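Local coordinates for protein bile salt hydrolase/transferase (PDB 2BJG) that hydrolyses the amide bond of glycine- and taurine-conjugated bile salts, releasing the free bile acid and the amino acid, and also acts as a bile acid amine N-acyltransferase, at residues S25-I30 against M57-D62; S29-P34 against I314-Y319. All blocks are in the same frame, centred on the assembly; numbering follows the deposited sequence.

Overall arrangement
Strand 29-33 is paired along both of its edges, and the two contacts describe one edge each: contact 1 joins its first residues, and the turn that leads into it, to strand 54-61, while contact 2 joins its length to strand 315-318 from the far end of the chain. S29 and I30 belong to both. The centres lie about 9 Å apart, and Y319 bridges them, its ring packing on Q28 (CZ to NE2 3.5 Å) and M57 (CD1 to CE 3.8 Å). Between side chains, M57 is about 7 Å from R18 and F26 about 9 Å from C2, the probable nucleophile; R18 and C2 both bind deoxycholate. For contact 2 the shared I30 is about 10 Å from R18.

Contact 1: residues S25-I30 against M57-D62; sequences SFNQSI and MGTIFD
M57 and I30 meet through the ends of their side chains, CE of the methionine lying 3.6 Å from CD1 of the isoleucine as the two cross at a slant. The M57 chain starts with CG anti to its backbone N (chi1 -167°), then bends at both following torsions, which carries SD back over the S29 carbonyl, 3.6 Å from its O. Nearer the backbone, CG of M57 touches CB of Q28 at 4.0 Å. Y289 and Y291 of strand 288-293 pack against both M57 and I30, so this face of the sheet is turned toward the second sheet, consistent with the two stacked sheets of the alpha-beta-beta-alpha Ntn-hydrolase fold. The backbones form a short antiparallel pairing: S29 and G58 are a hydrogen-bonded pair, with S29 N to G58 O at 2.9 Å and G58 N to S29 O at 3.1 Å, and I30 with M57 is the non-hydrogen-bonded pair next to it. Before S29 the partners diverge, and a side chain takes over from the backbone. T59 sends OG1 to the carbonyl O of N27 (3.2 Å), approaching from above the carbonyl plane, 61° out of it, rather than along a lone pair. Its CG2 lies at the edge of the F26 ring, near the ring plane, 4.3 Å from CD1. Over one face of that ring sits the Q28 amide oxygen, OE1, toward the rim. The same OE1 accepts a hydrogen bond from the backbone N of F26 at 3.0 Å, tying the Q28 side chain back across the turn that precedes the strand.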
# COMPACT_ATOMS: atom_id res chain seq x y z
N SER A 25 -3.45 29.68 -13.04
CA SER A 25 -2.68 30.15 -14.19
C SER A 25 -1.68 31.21 -13.73
O SER A 25 -1.96 31.97 -12.80
CB SER A 25 -3.62 30.73 -15.25
OG SER A 25 -2.90 31.38 -16.29
N PHE A 26 -0.52 31.26 -14.38
CA PHE A 26 0.45 32.32 -14.08
C PHE A 26 0.84 33.18 -15.30
O PHE A 26 1.96 33.66 -15.39
CB PHE A 26 1.68 31.79 -13.31
CG PHE A 26 2.53 30.80 -14.06
CD1 PHE A 26 3.76 31.19 -14.60
CD2 PHE A 26 2.14 29.47 -14.19
CE1 PHE A 26 4.57 30.28 -15.28
CE2 PHE A 26 2.95 28.54 -14.88
CZ PHE A 26 4.17 28.95 -15.42
N ASN A 27 -0.13 33.40 -16.20
CA ASN A 27 0.07 34.16 -17.46
C ASN A 27 1.27 33.68 -18.25
O ASN A 27 2.03 34.49 -18.81
CB ASN A 27 0.22 35.67 -17.19
CG ASN A 27 -0.08 36.52 -18.41
OD1 ASN A 27 -0.96 36.20 -19.23
ND2 ASN A 27 0.65 37.62 -18.55
N GLN A 28 1.44 32.37 -18.31
CA GLN A 28 2.60 31.79 -18.95
C GLN A 28 2.50 31.88 -20.47
O GLN A 28 1.42 31.88 -21.04
CB GLN A 28 2.84 30.35 -18.50
CG GLN A 28 1.72 29.35 -18.82
CD GLN A 28 0.75 29.12 -17.67
OE1 GLN A 28 0.34 30.05 -16.97
NE2 GLN A 28 0.36 27.87 -17.47
N SER A 29 3.67 31.96 -21.10
CA SER A 29 3.81 31.82 -22.54
C SER A 29 5.19 31.25 -22.83
O SER A 29 6.05 31.19 -21.95
CB SER A 29 3.63 33.18 -23.22
OG SER A 29 4.61 34.10 -22.80
N ILE A 30 5.40 30.82 -24.07
CA ILE A 30 6.72 30.39 -24.50
C ILE A 30 7.55 31.63 -24.80
O ILE A 30 7.14 32.48 -25.58
CB ILE A 30 6.64 29.48 -25.76
CG1 ILE A 30 5.67 28.32 -25.54
CG2 ILE A 30 8.03 28.97 -26.15
CD1 ILE A 30 6.16 27.27 -24.58
N MET A 57 9.33 28.06 -21.03
CA MET A 57 8.08 28.58 -20.50
C MET A 57 8.37 29.56 -19.37
O MET A 57 9.18 29.28 -18.49
CB MET A 57 7.18 27.45 -19.99
CG MET A 57 5.74 27.86 -19.70
SD MET A 57 4.67 27.95 -21.17
CE MET A 57 4.44 26.21 -21.55
N GLY A 58 7.70 30.70 -19.42
CA GLY A 58 7.80 31.68 -18.35
C GLY A 58 6.73 32.75 -18.44
O GLY A 58 5.71 32.57 -19.12
N THR A 59 6.97 33.85 -17.75
CA THR A 59 6.10 35.01 -17.81
C THR A 59 6.93 36.29 -17.69
O THR A 59 8.12 36.23 -17.33
CB THR A 59 4.98 34.94 -16.73
OG1 THR A 59 4.06 36.02 -16.91
CG2 THR A 59 5.56 34.98 -15.32
N ILE A 60 6.32 37.43 -18.00
CA ILE A 60 7.04 38.70 -18.04
C ILE A 60 6.43 39.71 -17.05
O ILE A 60 5.24 40.00 -17.12
CB ILE A 60 7.10 39.28 -19.48
CG1 ILE A 60 7.69 38.25 -20.46
CG2 ILE A 60 7.97 40.54 -19.52
CD1 ILE A 60 7.59 38.63 -21.92
N PHE A 61 7.26 40.20 -16.13
CA PHE A 61 6.86 41.21 -15.15
C PHE A 61 7.60 42.51 -15.45
O PHE A 61 8.83 42.55 -15.37
CB PHE A 61 7.25 40.77 -13.73
CG PHE A 61 6.41 39.66 -13.17
CD1 PHE A 61 5.26 39.94 -12.45
CD2 PHE A 61 6.79 38.33 -13.34
CE1 PHE A 61 4.48 38.92 -11.91
CE2 PHE A 61 6.02 37.30 -12.81
CZ PHE A 61 4.87 37.60 -12.09
N ASP A 62 6.85 43.57 -15.77
CA ASP A 62 7.44 44.87 -16.12
C ASP A 62 8.56 44.72 -17.16
O ASP A 62 9.67 45.22 -16.96
CB ASP A 62 8.00 45.58 -14.88
CG ASP A 62 6.92 46.08 -13.94
OD1 ASP A 62 5.90 46.63 -14.41
OD2 ASP A 62 7.09 45.94 -12.71

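Contact 2: residues S29-P34 against I314-Y319; sequences SIIFIP and IKTYKY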
# COMPACT_ATOMS: atom_id res chain seq x y z
N SER A 29 3.67 31.96 -21.10
CA SER A 29 3.81 31.82 -22.54
C SER A 29 5.19 31.25 -22.83
O SER A 29 6.05 31.19 -21.95
CB SER A 29 3.63 33.18 -23.22
OG SER A 29 4.61 34.10 -22.80
N ILE A 30 5.40 30.82 -24.07
CA ILE A 30 6.72 30.39 -24.50
C ILE A 30 7.55 31.63 -24.80
O ILE A 30 7.14 32.48 -25.58
CB ILE A 30 6.64 29.48 -25.76
CG1 ILE A 30 5.67 28.32 -25.54
CG2 ILE A 30 8.03 28.97 -26.15
CD1 ILE A 30 6.16 27.27 -24.58
N ILE A 31 8.72 31.73 -24.17
CA ILE A 31 9.58 32.91 -24.32
C ILE A 31 10.88 32.54 -25.02
O ILE A 31 11.57 31.62 -24.59
CB ILE A 31 9.95 33.55 -22.95
CG1 ILE A 31 8.76 33.55 -21.97
CG2 ILE A 31 10.56 34.93 -23.14
CD1 ILE A 31 7.61 34.45 -22.35
N PHE A 32 11.19 33.27 -26.09
CA PHE A 32 12.50 33.18 -26.74
C PHE A 32 13.31 34.45 -26.50
O PHE A 32 12.80 35.56 -26.68
CB PHE A 32 12.36 32.90 -28.24
CG PHE A 32 13.66 33.03 -29.00
CD1 PHE A 32 14.64 32.03 -28.93
CD2 PHE A 32 13.92 34.16 -29.79
CE1 PHE A 32 15.84 32.15 -29.62
CE2 PHE A 32 15.12 34.29 -30.49
CZ PHE A 32 16.08 33.28 -30.41
N ILE A 33 14.56 34.28 -26.10
CA ILE A 33 15.49 35.40 -25.92
C ILE A 33 16.75 35.15 -26.75
O ILE A 33 17.43 34.14 -26.56
CB ILE A 33 15.87 35.62 -24.42
CG1 ILE A 33 14.62 35.71 -23.54
CG2 ILE A 33 16.75 36.87 -24.28
CD1 ILE A 33 14.89 35.77 -22.04
N PRO A 34 17.06 36.06 -27.69
CA PRO A 34 18.29 35.90 -28.46
C PRO A 34 19.52 36.11 -27.58
O PRO A 34 19.39 36.59 -26.45
CB PRO A 34 18.18 36.99 -29.54
CG PRO A 34 17.26 38.01 -28.98
CD PRO A 34 16.30 37.26 -28.09
N ILE A 314 12.85 40.06 -27.75
CA ILE A 314 12.22 38.90 -27.13
C ILE A 314 10.99 38.53 -27.97
O ILE A 314 10.24 39.41 -28.41
CB ILE A 314 11.82 39.17 -25.65
CG1 ILE A 314 13.07 39.27 -24.77
CG2 ILE A 314 10.88 38.09 -25.12
CD1 ILE A 314 12.79 39.72 -23.34
N LYS A 315 10.80 37.24 -28.21
CA LYS A 315 9.62 36.74 -28.89
C LYS A 315 8.84 35.82 -27.96
O LYS A 315 9.43 35.04 -27.21
CB LYS A 315 10.00 36.04 -30.20
CG LYS A 315 8.83 35.43 -31.01
CD LYS A 315 7.79 36.48 -31.41
CE LYS A 315 6.60 35.84 -32.11
NZ LYS A 315 6.78 35.76 -33.59
N THR A 316 7.51 35.94 -27.99
CA THR A 316 6.64 35.06 -27.21
C THR A 316 5.66 34.29 -28.10
O THR A 316 5.30 34.73 -29.19
CB THR A 316 5.87 35.83 -26.10
OG1 THR A 316 4.83 36.62 -26.68
CG2 THR A 316 6.81 36.71 -25.27
N TYR A 317 5.23 33.13 -27.61
CA TYR A 317 4.26 32.29 -28.30
C TYR A 317 3.14 31.93 -27.34
O TYR A 317 3.40 31.50 -26.21
CB TYR A 317 4.92 31.02 -28.85
CG TYR A 317 5.99 31.32 -29.86
CD1 TYR A 317 5.67 31.49 -31.21
CD2 TYR A 317 7.32 31.47 -29.47
CE1 TYR A 317 6.64 31.78 -32.14
CE2 TYR A 317 8.31 31.76 -30.41
CZ TYR A 317 7.95 31.92 -31.74
OH TYR A 317 8.90 32.21 -32.68
N LYS A 318 1.90 32.11 -27.80
CA LYS A 318 0.73 31.90 -26.96
C LYS A 318 0.59 30.45 -26.49
O LYS A 318 0.66 29.52 -27.29
CB LYS A 318 -0.55 32.35 -27.69
CG LYS A 318 -1.75 32.51 -26.76
CD LYS A 318 -3.04 32.76 -27.55
CE LYS A 318 -4.24 32.89 -26.62
NZ LYS A 318 -5.51 33.04 -27.40
N TYR A 319 0.40 30.31 -25.18
CA TYR A 319 0.13 29.05 -24.50
C TYR A 319 -1.13 28.42 -25.08
O TYR A 319 -2.21 28.99 -25.01
CB TYR A 319 -0.05 29.36 -23.02
CG TYR A 319 -0.26 28.19 -22.08
CD1 TYR A 319 0.82 27.42 -21.65
CD2 TYR A 319 -1.53 27.90 -21.57
CE1 TYR A 319 0.64 26.37 -20.76
CE2 TYR A 319 -1.72 26.85 -20.68
CZ TYR A 319 -0.64 26.09 -20.28
OH TYR A 319 -0.82 25.05 -19.40
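I31 and I314 bring their CG2 methyls to 3.7 Å, their side chains slanting across each other, while I33 lies alongside I314 and points the same way. With CG1 of I314 beside the backbone N (chi1 -70°), the CG2 methyl falls anti to that N and reaches both the I31 methyl and the F32 carbonyl O, which is 3.5 Å away. The strands run antiparallel, their axes 4.6 Å apart at closest approach. Two hydrogen-bonded pairs hold them, F32 with K315 and I30 with Y317; the shortest bond, F32 N to K315 O at 2.7 Å, is nearly straight at 175°. The I30 carbonyl O takes the N-H of Y317 in its own plane and also a CA-H contact from T316 (CA to O 3.1 Å).

Solvent reaches the contact at K315 and T316, while I30 to I33 opposite them are buried. T316 still lays CG2 beside CD1 of I31 (3.8 Å), and K315 sets its CB at the edge of the F32 ring, but its amine end leads away from strand 29-33.

Strand 315-318, 280 residues on and near the C-terminus, thus extends the sheet in which strand 29-33 pairs with strand 54-61. On the I31 face, I31 and I33 rest on F67 of strand 64-67; on the other, I30 packs on Y289 and Y291 of strand 288-293, and Y317 on N329 of the second subunit.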